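Local coordinates for protein alpha-Amylase (PDB 2B5D) that belongs to glycosyl hydrolase family 57, a family of alpha-amylases and related enzymes built on a beta/alpha-barrel core with additional helices, at residues Glu351-Trp356 against Val361-Arg366; His23-Arg28 against Tyr277-Gly282; Glu72-His77 against Glu111-Val116. All coordinates share one frame; numbering follows the deposited sequence.

Interaction 1: residues Glu351-Trp356 against Val361-Arg366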
loop_
_atom_site.group_PDB
_atom_site.type_symbol
_atom_site.label_atom_id
_atom_site.label_comp_id
_atom_site.label_asym_id
_atom_site.label_seq_id
_atom_site.Cartn_x
_atom_site.Cartn_y
_atom_site.Cartn_z
ATOM N N GLU A 351 -6.408 -30.759 0.800
ATOM C CA GLU A 351 -5.656 -30.135 1.895
ATOM C C GLU A 351 -6.495 -29.971 3.146
ATOM O O GLU A 351 -5.940 -29.766 4.244
ATOM C CB GLU A 351 -5.093 -28.763 1.500
ATOM C CG GLU A 351 -6.039 -27.874 0.656
ATOM C CD GLU A 351 -5.664 -27.932 -0.845
ATOM O OE1 GLU A 351 -5.362 -26.853 -1.441
ATOM O OE2 GLU A 351 -5.643 -29.065 -1.411
ATOM N N LEU A 352 -7.824 -30.038 2.973
ATOM C CA LEU A 352 -8.726 -30.137 4.090
ATOM C C LEU A 352 -8.341 -31.357 4.946
ATOM O O LEU A 352 -8.576 -31.343 6.142
ATOM C CB LEU A 352 -10.201 -30.202 3.650
ATOM C CG LEU A 352 -10.962 -29.051 2.925
ATOM C CD1 LEU A 352 -12.472 -29.362 2.757
ATOM C CD2 LEU A 352 -10.780 -27.640 3.523
ATOM N N PHE A 353 -7.725 -32.388 4.360
ATOM C CA PHE A 353 -7.392 -33.592 5.138
ATOM C C PHE A 353 -5.909 -33.653 5.433
ATOM O O PHE A 353 -5.088 -33.991 4.569
ATOM C CB PHE A 353 -7.910 -34.899 4.469
ATOM C CG PHE A 353 -9.415 -34.948 4.325
ATOM C CD1 PHE A 353 -10.035 -34.525 3.139
ATOM C CD2 PHE A 353 -10.222 -35.353 5.391
ATOM C CE1 PHE A 353 -11.440 -34.523 3.009
ATOM C CE2 PHE A 353 -11.630 -35.361 5.274
ATOM C CZ PHE A 353 -12.235 -34.943 4.074
ATOM N N GLY A 354 -5.555 -33.326 6.669
ATOM C CA GLY A 354 -4.154 -33.369 7.081
ATOM C C GLY A 354 -3.532 -31.987 7.188
ATOM O O GLY A 354 -2.613 -31.787 7.985
ATOM N N HIS A 355 -4.019 -31.029 6.406
ATOM C CA HIS A 355 -3.438 -29.706 6.449
ATOM C C HIS A 355 -4.275 -28.695 7.224
ATOM O O HIS A 355 -3.832 -28.230 8.269
ATOM C CB HIS A 355 -2.993 -29.205 5.070
ATOM C CG HIS A 355 -2.287 -27.882 5.115
ATOM N ND1 HIS A 355 -1.094 -27.696 5.789
ATOM C CD2 HIS A 355 -2.632 -26.672 4.610
ATOM C CE1 HIS A 355 -0.732 -26.428 5.683
ATOM N NE2 HIS A 355 -1.650 -25.788 4.978
ATOM N N TRP A 356 -5.465 -28.345 6.746
ATOM C CA TRP A 356 -6.386 -27.545 7.562
ATOM C C TRP A 356 -6.798 -28.288 8.832
ATOM O O TRP A 356 -6.838 -27.707 9.918
ATOM C CB TRP A 356 -7.622 -27.144 6.751
ATOM C CG TRP A 356 -7.254 -26.117 5.769
ATOM C CD1 TRP A 356 -7.051 -26.283 4.419
ATOM C CD2 TRP A 356 -6.939 -24.745 6.067
ATOM N NE1 TRP A 356 -6.657 -25.081 3.853
ATOM C CE2 TRP A 356 -6.582 -24.122 4.839
ATOM C CE3 TRP A 356 -6.935 -23.978 7.256
ATOM C CZ2 TRP A 356 -6.229 -22.763 4.765
ATOM C CZ3 TRP A 356 -6.592 -22.635 7.184
ATOM C CH2 TRP A 356 -6.244 -22.038 5.943
ATOM N N VAL A 361 -6.488 -37.257 7.755
ATOM C CA VAL A 361 -6.220 -38.514 7.054
ATOM C C VAL A 361 -6.536 -39.720 7.962
ATOM O O VAL A 361 -6.987 -40.756 7.472
ATOM C CB VAL A 361 -4.815 -38.586 6.343
ATOM C CG1 VAL A 361 -4.482 -37.252 5.628
ATOM C CG2 VAL A 361 -3.741 -38.948 7.316
ATOM N N PHE A 362 -6.326 -39.534 9.271
ATOM C CA PHE A 362 -6.706 -40.486 10.308
ATOM C C PHE A 362 -8.188 -40.754 10.226
ATOM O O PHE A 362 -8.600 -41.905 10.292
ATOM C CB PHE A 362 -6.407 -39.963 11.740
ATOM C CG PHE A 362 -4.953 -39.588 12.007
ATOM C CD1 PHE A 362 -4.645 -38.416 12.710
ATOM C CD2 PHE A 362 -3.894 -40.416 11.611
ATOM C CE1 PHE A 362 -3.301 -38.054 12.997
ATOM C CE2 PHE A 362 -2.558 -40.062 11.886
ATOM C CZ PHE A 362 -2.263 -38.881 12.583
ATOM N N PHE A 363 -8.984 -39.686 10.147
ATOM C CA PHE A 363 -10.423 -39.781 9.864
ATOM C C PHE A 363 -10.729 -40.572 8.562
ATOM O O PHE A 363 -11.551 -41.500 8.552
ATOM C CB PHE A 363 -11.070 -38.392 9.824
ATOM C CG PHE A 363 -12.524 -38.421 9.404
ATOM C CD1 PHE A 363 -13.546 -38.401 10.358
ATOM C CD2 PHE A 363 -12.879 -38.477 8.036
ATOM C CE1 PHE A 363 -14.903 -38.456 9.974
ATOM C CE2 PHE A 363 -14.210 -38.515 7.645
ATOM C CZ PHE A 363 -15.230 -38.524 8.612
ATOM N N LEU A 364 -10.053 -40.205 7.475
ATOM C CA LEU A 364 -10.225 -40.906 6.233
ATOM C C LEU A 364 -9.981 -42.398 6.347
ATOM O O LEU A 364 -10.703 -43.215 5.731
ATOM C CB LEU A 364 -9.367 -40.297 5.120
ATOM C CG LEU A 364 -10.252 -39.656 4.052
ATOM C CD1 LEU A 364 -11.042 -40.749 3.363
ATOM C CD2 LEU A 364 -11.248 -38.598 4.604
ATOM N N LYS A 365 -8.977 -42.751 7.145
ATOM C CA LYS A 365 -8.575 -44.146 7.267
ATOM C C LYS A 365 -9.606 -44.919 8.090
ATOM O O LYS A 365 -9.958 -46.045 7.764
ATOM C CB LYS A 365 -7.197 -44.258 7.913
ATOM C CG LYS A 365 -6.645 -45.688 7.934
ATOM C CD LYS A 365 -5.746 -45.856 9.138
ATOM C CE LYS A 365 -4.953 -47.140 9.050
ATOM N NZ LYS A 365 -4.146 -47.267 10.285
ATOM N N ARG A 366 -10.099 -44.297 9.145
ATOM C CA ARG A 366 -11.065 -44.940 9.990
ATOM C C ARG A 366 -12.389 -45.073 9.281
ATOM O O ARG A 366 -13.064 -46.078 9.455
ATOM C CB ARG A 366 -11.192 -44.233 11.356
ATOM C CG ARG A 366 -10.001 -44.565 12.274
ATOM C CD ARG A 366 -9.763 -46.111 12.463
ATOM N NE ARG A 366 -10.885 -46.709 13.198
ATOM C CZ ARG A 366 -11.525 -47.818 12.849
ATOM N NH1 ARG A 366 -12.537 -48.247 13.590
ATOM N NH2 ARG A 366 -11.146 -48.511 11.774
#

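Interaction 2: residues His23-Arg28 against Tyr277-Gly282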
loop_
_atom_site.group_PDB
_atom_site.type_symbol
_atom_site.label_atom_id
_atom_site.label_comp_id
_atom_site.label_asym_id
_atom_site.label_seq_id
_atom_site.Cartn_x
_atom_site.Cartn_y
_atom_site.Cartn_z
ATOM N N HIS A 23 15.134 -19.796 -0.832
ATOM C CA HIS A 23 13.852 -20.010 -0.126
ATOM C C HIS A 23 12.901 -18.902 -0.613
ATOM O O HIS A 23 13.273 -17.724 -0.624
ATOM C CB HIS A 23 13.937 -19.957 1.430
ATOM C CG HIS A 23 15.314 -20.150 2.002
ATOM N ND1 HIS A 23 16.044 -19.114 2.558
ATOM C CD2 HIS A 23 16.085 -21.259 2.129
ATOM C CE1 HIS A 23 17.209 -19.571 2.981
ATOM N NE2 HIS A 23 17.258 -20.871 2.735
ATOM N N PHE A 24 11.696 -19.295 -1.034
ATOM C CA PHE A 24 10.649 -18.356 -1.451
ATOM C C PHE A 24 9.408 -18.670 -0.628
ATOM O O PHE A 24 9.106 -19.839 -0.372
ATOM C CB PHE A 24 10.358 -18.466 -2.963
ATOM C CG PHE A 24 9.744 -17.219 -3.566
ATOM C CD1 PHE A 24 8.374 -17.147 -3.806
ATOM C CD2 PHE A 24 10.543 -16.115 -3.891
ATOM C CE1 PHE A 24 7.800 -15.992 -4.359
ATOM C CE2 PHE A 24 9.984 -14.946 -4.444
ATOM C CZ PHE A 24 8.604 -14.885 -4.678
ATOM N N LEU A 25 8.701 -17.624 -0.199
ATOM C CA LEU A 25 7.583 -17.788 0.736
ATOM C C LEU A 25 6.491 -18.737 0.226
ATOM O O LEU A 25 5.963 -19.554 0.986
ATOM C CB LEU A 25 6.982 -16.421 1.103
ATOM C CG LEU A 25 5.767 -16.391 2.049
ATOM C CD1 LEU A 25 6.109 -16.946 3.443
ATOM C CD2 LEU A 25 5.185 -14.969 2.136
ATOM N N GLU A 26 6.169 -18.632 -1.059
ATOM C CA GLU A 26 5.042 -19.375 -1.611
ATOM C C GLU A 26 5.393 -20.760 -2.145
ATOM O O GLU A 26 4.518 -21.506 -2.588
ATOM C CB GLU A 26 4.212 -18.537 -2.616
ATOM C CG GLU A 26 4.819 -17.215 -3.087
ATOM C CD GLU A 26 4.740 -16.076 -2.048
ATOM O OE1 GLU A 26 5.799 -15.441 -1.796
ATOM O OE2 GLU A 26 3.637 -15.808 -1.495
ATOM N N GLU A 27 6.670 -21.117 -2.057
ATOM C CA GLU A 27 7.098 -22.490 -2.295
ATOM C C GLU A 27 6.919 -23.371 -1.052
ATOM O O GLU A 27 7.005 -24.592 -1.148
ATOM C CB GLU A 27 8.552 -22.530 -2.794
ATOM C CG GLU A 27 8.795 -21.736 -4.103
ATOM C CD GLU A 27 10.154 -22.014 -4.748
ATOM O OE1 GLU A 27 10.204 -22.077 -6.003
ATOM O OE2 GLU A 27 11.164 -22.163 -4.005
ATOM N N ARG A 28 6.689 -22.745 0.108
ATOM C CA ARG A 28 6.409 -23.460 1.362
ATOM C C ARG A 28 5.005 -24.081 1.383
ATOM O O ARG A 28 4.772 -25.047 2.101
ATOM C CB ARG A 28 6.525 -22.514 2.555
ATOM C CG ARG A 28 7.915 -21.992 2.843
ATOM C CD ARG A 28 7.933 -21.178 4.152
ATOM N NE ARG A 28 8.276 -21.975 5.342
ATOM C CZ ARG A 28 7.401 -22.654 6.092
ATOM N NH1 ARG A 28 6.102 -22.656 5.790
ATOM N NH2 ARG A 28 7.822 -23.339 7.158
ATOM N N TYR A 277 14.392 -20.717 11.209
ATOM C CA TYR A 277 13.305 -21.613 10.814
ATOM C C TYR A 277 12.098 -20.801 10.373
ATOM O O TYR A 277 11.153 -21.345 9.805
ATOM C CB TYR A 277 12.936 -22.575 11.939
ATOM C CG TYR A 277 14.127 -23.272 12.544
ATOM C CD1 TYR A 277 14.627 -22.878 13.788
ATOM C CD2 TYR A 277 14.777 -24.310 11.868
ATOM C CE1 TYR A 277 15.732 -23.510 14.348
ATOM C CE2 TYR A 277 15.886 -24.947 12.420
ATOM C CZ TYR A 277 16.352 -24.538 13.657
ATOM O OH TYR A 277 17.435 -25.155 14.216
ATOM N N ILE A 278 12.135 -19.498 10.632
ATOM C CA ILE A 278 11.178 -18.564 10.036
ATOM C C ILE A 278 11.744 -17.988 8.732
ATOM O O ILE A 278 12.714 -18.509 8.186
ATOM C CB ILE A 278 10.751 -17.430 11.021
ATOM C CG1 ILE A 278 11.989 -16.743 11.626
ATOM C CG2 ILE A 278 9.794 -17.982 12.079
ATOM C CD1 ILE A 278 11.708 -15.656 12.644
ATOM N N ASP A 279 11.128 -16.915 8.245
ATOM C CA ASP A 279 11.575 -16.221 7.037
ATOM C C ASP A 279 12.966 -15.584 7.219
ATOM O O ASP A 279 13.252 -15.023 8.284
ATOM C CB ASP A 279 10.552 -15.143 6.667
ATOM C CG ASP A 279 10.477 -14.882 5.164
ATOM O OD1 ASP A 279 10.666 -13.715 4.768
ATOM O OD2 ASP A 279 10.216 -15.831 4.379
ATOM N N PRO A 280 13.837 -15.677 6.182
ATOM C CA PRO A 280 15.159 -15.012 6.182
ATOM C C PRO A 280 15.039 -13.499 6.405
ATOM O O PRO A 280 15.987 -12.856 6.866
ATOM C CB PRO A 280 15.699 -15.296 4.771
ATOM C CG PRO A 280 14.488 -15.716 3.946
ATOM C CD PRO A 280 13.610 -16.431 4.931
ATOM N N SER A 281 13.869 -12.961 6.066
ATOM C CA SER A 281 13.488 -11.579 6.343
ATOM C C SER A 281 13.375 -11.279 7.846
ATOM O O SER A 281 13.339 -10.106 8.236
ATOM C CB SER A 281 12.151 -11.266 5.648
ATOM O OG SER A 281 11.638 -9.989 5.995
ATOM N N GLY A 282 13.312 -12.328 8.674
ATOM C CA GLY A 282 13.107 -12.189 10.123
ATOM C C GLY A 282 11.647 -12.207 10.579
ATOM O O GLY A 282 11.371 -12.226 11.792
#

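Interaction 3: residues Glu72-His77 against Glu111-Val116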
loop_
_atom_site.group_PDB
_atom_site.type_symbol
_atom_site.label_atom_id
_atom_site.label_comp_id
_atom_site.label_asym_id
_atom_site.label_seq_id
_atom_site.Cartn_x
_atom_site.Cartn_y
_atom_site.Cartn_z
ATOM N N GLU A 72 14.820 -31.614 -4.223
ATOM C CA GLU A 72 16.050 -31.253 -3.497
ATOM C C GLU A 72 15.791 -30.204 -2.408
ATOM O O GLU A 72 16.189 -30.400 -1.257
ATOM C CB GLU A 72 17.140 -30.796 -4.476
ATOM C CG GLU A 72 17.841 -31.974 -5.162
ATOM C CD GLU A 72 18.741 -31.597 -6.348
ATOM O OE1 GLU A 72 19.207 -32.548 -7.021
ATOM O OE2 GLU A 72 18.985 -30.388 -6.611
ATOM N N LYS A 73 15.105 -29.122 -2.769
ATOM C CA LYS A 73 14.649 -28.120 -1.795
ATOM C C LYS A 73 13.739 -28.689 -0.693
ATOM O O LYS A 73 13.831 -28.267 0.461
ATOM C CB LYS A 73 13.982 -26.932 -2.497
ATOM C CG LYS A 73 14.968 -25.996 -3.160
ATOM C CD LYS A 73 14.422 -25.363 -4.459
ATOM C CE LYS A 73 15.559 -24.876 -5.415
ATOM N NZ LYS A 73 16.766 -25.783 -5.492
ATOM N N TYR A 74 12.883 -29.652 -1.029
ATOM C CA TYR A 74 12.006 -30.252 -0.020
ATOM C C TYR A 74 12.795 -31.080 0.983
ATOM O O TYR A 74 12.503 -31.055 2.174
ATOM C CB TYR A 74 10.885 -31.109 -0.652
ATOM C CG TYR A 74 10.015 -31.792 0.387
ATOM C CD1 TYR A 74 10.226 -33.125 0.729
ATOM C CD2 TYR A 74 9.010 -31.089 1.052
ATOM C CE1 TYR A 74 9.441 -33.753 1.693
ATOM C CE2 TYR A 74 8.232 -31.696 2.009
ATOM C CZ TYR A 74 8.446 -33.025 2.324
ATOM O OH TYR A 74 7.674 -33.620 3.274
ATOM N N GLU A 75 13.775 -31.825 0.475
ATOM C CA GLU A 75 14.633 -32.698 1.271
ATOM C C GLU A 75 15.406 -31.870 2.314
ATOM O O GLU A 75 15.490 -32.239 3.494
ATOM C CB GLU A 75 15.600 -33.402 0.334
ATOM C CG GLU A 75 15.648 -34.900 0.525
ATOM C CD GLU A 75 16.148 -35.653 -0.719
ATOM O OE1 GLU A 75 17.329 -36.075 -0.705
ATOM O OE2 GLU A 75 15.371 -35.837 -1.701
ATOM N N ARG A 76 15.925 -30.730 1.860
ATOM C CA ARG A 76 16.635 -29.768 2.692
ATOM C C ARG A 76 15.687 -29.052 3.674
ATOM O O ARG A 76 16.057 -28.779 4.829
ATOM C CB ARG A 76 17.432 -28.813 1.781
ATOM C CG ARG A 76 17.430 -27.322 2.130
ATOM C CD ARG A 76 18.490 -26.562 1.307
ATOM N NE ARG A 76 18.708 -27.162 -0.012
ATOM C CZ ARG A 76 18.394 -26.584 -1.177
ATOM N NH1 ARG A 76 17.849 -25.357 -1.195
ATOM N NH2 ARG A 76 18.632 -27.225 -2.328
ATOM N N HIS A 77 14.453 -28.790 3.241
ATOM C CA HIS A 77 13.429 -28.266 4.146
ATOM C C HIS A 77 13.065 -29.293 5.227
ATOM O O HIS A 77 12.885 -28.963 6.396
ATOM C CB HIS A 77 12.196 -27.852 3.355
ATOM C CG HIS A 77 10.955 -27.734 4.183
ATOM N ND1 HIS A 77 10.535 -26.537 4.723
ATOM C CD2 HIS A 77 10.035 -28.659 4.550
ATOM C CE1 HIS A 77 9.412 -26.732 5.396
ATOM N NE2 HIS A 77 9.087 -28.010 5.307
ATOM N N GLU A 111 10.574 -37.715 10.496
ATOM C CA GLU A 111 11.590 -38.649 10.016
ATOM C C GLU A 111 10.941 -39.637 9.061
ATOM O O GLU A 111 11.414 -39.818 7.935
ATOM C CB GLU A 111 12.288 -39.386 11.168
ATOM C CG GLU A 111 13.528 -38.679 11.721
ATOM C CD GLU A 111 14.175 -39.419 12.902
ATOM O OE1 GLU A 111 13.971 -40.661 13.036
ATOM O OE2 GLU A 111 14.887 -38.746 13.700
ATOM N N LYS A 112 9.844 -40.249 9.519
ATOM C CA LYS A 112 9.003 -41.134 8.707
ATOM C C LYS A 112 8.641 -40.561 7.334
ATOM O O LYS A 112 8.778 -41.241 6.315
ATOM C CB LYS A 112 7.730 -41.496 9.471
ATOM C CG LYS A 112 7.681 -42.927 9.987
ATOM C CD LYS A 112 7.115 -43.896 8.924
ATOM C CE LYS A 112 8.168 -44.291 7.841
ATOM N NZ LYS A 112 7.600 -45.137 6.725
ATOM N N ILE A 113 8.188 -39.307 7.327
ATOM C CA ILE A 113 7.782 -38.619 6.106
ATOM C C ILE A 113 8.923 -38.483 5.098
ATOM O O ILE A 113 8.772 -38.878 3.943
ATOM C CB ILE A 113 7.089 -37.266 6.434
ATOM C CG1 ILE A 113 5.640 -37.542 6.840
ATOM C CG2 ILE A 113 7.146 -36.270 5.256
ATOM C CD1 ILE A 113 5.075 -36.502 7.724
ATOM N N LEU A 114 10.061 -37.951 5.545
ATOM C CA LEU A 114 11.232 -37.735 4.676
ATOM C C LEU A 114 11.765 -39.058 4.148
ATOM O O LEU A 114 12.303 -39.119 3.038
ATOM C CB LEU A 114 12.347 -37.013 5.435
ATOM C CG LEU A 114 13.245 -35.988 4.740
ATOM C CD1 LEU A 114 14.518 -35.798 5.564
ATOM C CD2 LEU A 114 13.588 -36.305 3.286
ATOM N N ASN A 115 11.590 -40.102 4.960
ATOM C CA ASN A 115 11.935 -41.474 4.621
ATOM C C ASN A 115 11.061 -42.085 3.541
ATOM O O ASN A 115 11.561 -42.841 2.702
ATOM C CB ASN A 115 11.808 -42.345 5.851
ATOM C CG ASN A 115 12.959 -43.284 5.993
ATOM O OD1 ASN A 115 13.992 -42.919 6.570
ATOM N ND2 ASN A 115 12.811 -44.502 5.461
ATOM N N VAL A 116 9.759 -41.794 3.581
ATOM C CA VAL A 116 8.855 -42.185 2.496
ATOM C C VAL A 116 9.259 -41.462 1.219
ATOM O O VAL A 116 9.316 -42.057 0.155
ATOM C CB VAL A 116 7.367 -41.905 2.833
ATOM C CG1 VAL A 116 6.480 -42.007 1.588
ATOM C CG2 VAL A 116 6.874 -42.854 3.934
#

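Interaction 1: residues Glu351-Trp356 against Val361-Arg366
Phe-353 and Val-361 carry most of this contact, at a sharp turn between a short helical turn and helix 360-373, after strand 343-349 of the barrel. The weakly bonded helix at 352-356 and the start of helix 360-373 run roughly antiparallel, their axes 8.9 Å apart and inclined at 152°. Phe-353 has its CG anti to the carbonyl carbon (chi1 -62°), which sends the ring toward helix 360-373. There Leu-364 lays its CD2 methyl over one face of the ring, 3.7 Å from the centroid, in a CH-pi contact displaced from the centre. The touch therefore falls toward the rim, where CD2 of Leu-364 comes within 3.3 Å of CE2 of Phe-353. The two side chains cross at about a right angle, so a methyl tip rather than the length of the leucine meets the ring. Phe-363 reaches the same corner obliquely, its CD2 lying 4.3 Å from CE2 of Phe-353. Trp-246 meets the Phe-353 ring edge-to-face, and a large flat phenylalanine suits a site shared by so many apolar neighbours. The carbonyl O of Phe-353 accepts a hydrogen bond from Thr-37 OG1 of helix 27-47, which gives this buried residue's oxygen a polar partner. Gly-354 fits the next position because its phi is positive, 105°, a conformation in which a CB would press on the carbonyl O of Phe-353. The absence of a side chain also leaves room for Val-361. This valine places CG1 anti to its own carbonyl carbon, which turns that branch to the Phe-353 carbonyl, and its short, compact side chain suits packing on bare backbone. The CG1 methyl of Val-361 rests against the turn, 4.2 Å from CA of Gly-354 and 3.5 Å from O of Phe-353.

Interaction 2: residues His23-Arg28 against Tyr277-Gly282
The loop leading into helix 27-47 of the family 57 fold meets a loop between helices 271-274 and 309-338: His-23 meets Pro-280, and Leu-25 comes near Asp-279. Each loop contains a type I beta turn. Phe-24 to Glu-27 turns the chain into helix 27-47, closed by Glu-27 N to Phe-24 O at 3.2 Å. Asp-279 to Gly-282 is closed by Gly-282 N to Asp-279 O at 2.7 Å. Pro-280 suits the second position of its turn, since its ring restrains phi near the -60° that this position of a type I turn needs; here it is -56°. Gly-282 readily takes the positive phi that follows. The proline ring faces the other loop and presents CG to the edge of the His-23 imidazole, with CG of Pro-280 4.0 Å from ND1 of His-23. The proline and the imidazole run antiparallel past one another. ND1 is buried by this contact and has no polar partner in the model, so the meeting is one of van der Waals touch. The second pair is looser still: CD1 of Leu-25 stands 4.4 Å from OD2 of Asp-279. Arg-28 points toward the same loop, yet its NE remains 6.5 Å from OD2 of Asp-279, too far for a salt bridge, although the opposite charges probably attract weakly. NH1 of Arg-28 is paired instead with Glu-32. A second subunit completes the surroundings: its Lys-486 NZ is hydrogen-bonded to His-23 O, and its Asp-493 packs on His-23. The arrangement is thus a light meeting of two type I turns at the surface of the family 57 fold, beside the subunit interface.

Interaction 3: residues Glu72-His77 against Glu111-Val116
Tyr-74 sets the hydroxyl end of its ring against the CG2 methyl of Ile-113, OH to CG2 3.4 Å, where helices 68-91 and 97-119 pack as an alpha-helical hairpin. The two segments run in nearly opposite directions, and the backbones come closest between Glu-75 and Leu-114, whose CA atoms are 7.0 Å apart. Tyr-74 holds its CG anti to the backbone N (chi1 177°), which swings the ring out from its helix so that the OH end reaches Ile-113. The tyrosine and isoleucine side chains cross at about a right angle, so the meeting is narrow. Tyrosine suits this place because its ring is long enough to bring its hydroxyl to the neighbouring helix, while the polar tip still has a partner: the OH is hydrogen-bonded to Thr-35 OG1 of helix 27-47. A third helix thus joins the hairpin, and Ile-113 touches Ile-39 of that same helix. A beta-branched isoleucine offers two directions of packing, with CG2 serving Tyr-74. Beside this pair, Leu-114 buries more surface than any other residue of the contact, 58 Å². It extends its CD2 methyl to the aliphatic part of Glu-75, CD2 of Leu-114 to CG of Glu-75 3.7 Å, again crossing almost perpendicularly. Glutamate plays two parts here. Its methylenes pack against the leucine, and the chain, extended beyond CG, carries the carboxylate past it to a salt bridge between OE1 of Glu-75 and NH2 of Arg-118.

In the fold
Helix 27-47 connects all three contacts. It starts within interaction 2, its Thr-35 bonds to the tyrosine of interaction 3, and its Thr-37 bonds to the phenylalanine carbonyl of interaction 1. Interactions 2 and 3 touch directly, NH2 of Arg-28 packing 4.1 Å from CE1 of His-77, with their centres 17 Å apart. Along the chain, the helical hairpin of interaction 3 is nested within the long loop that interaction 2 closes. Interaction 1 comes later in sequence and lies deeper: its centre is about 14 Å from that of the chain, and its nearest atoms stay about 7 Å from interaction 2 and 9 Å from interaction 3.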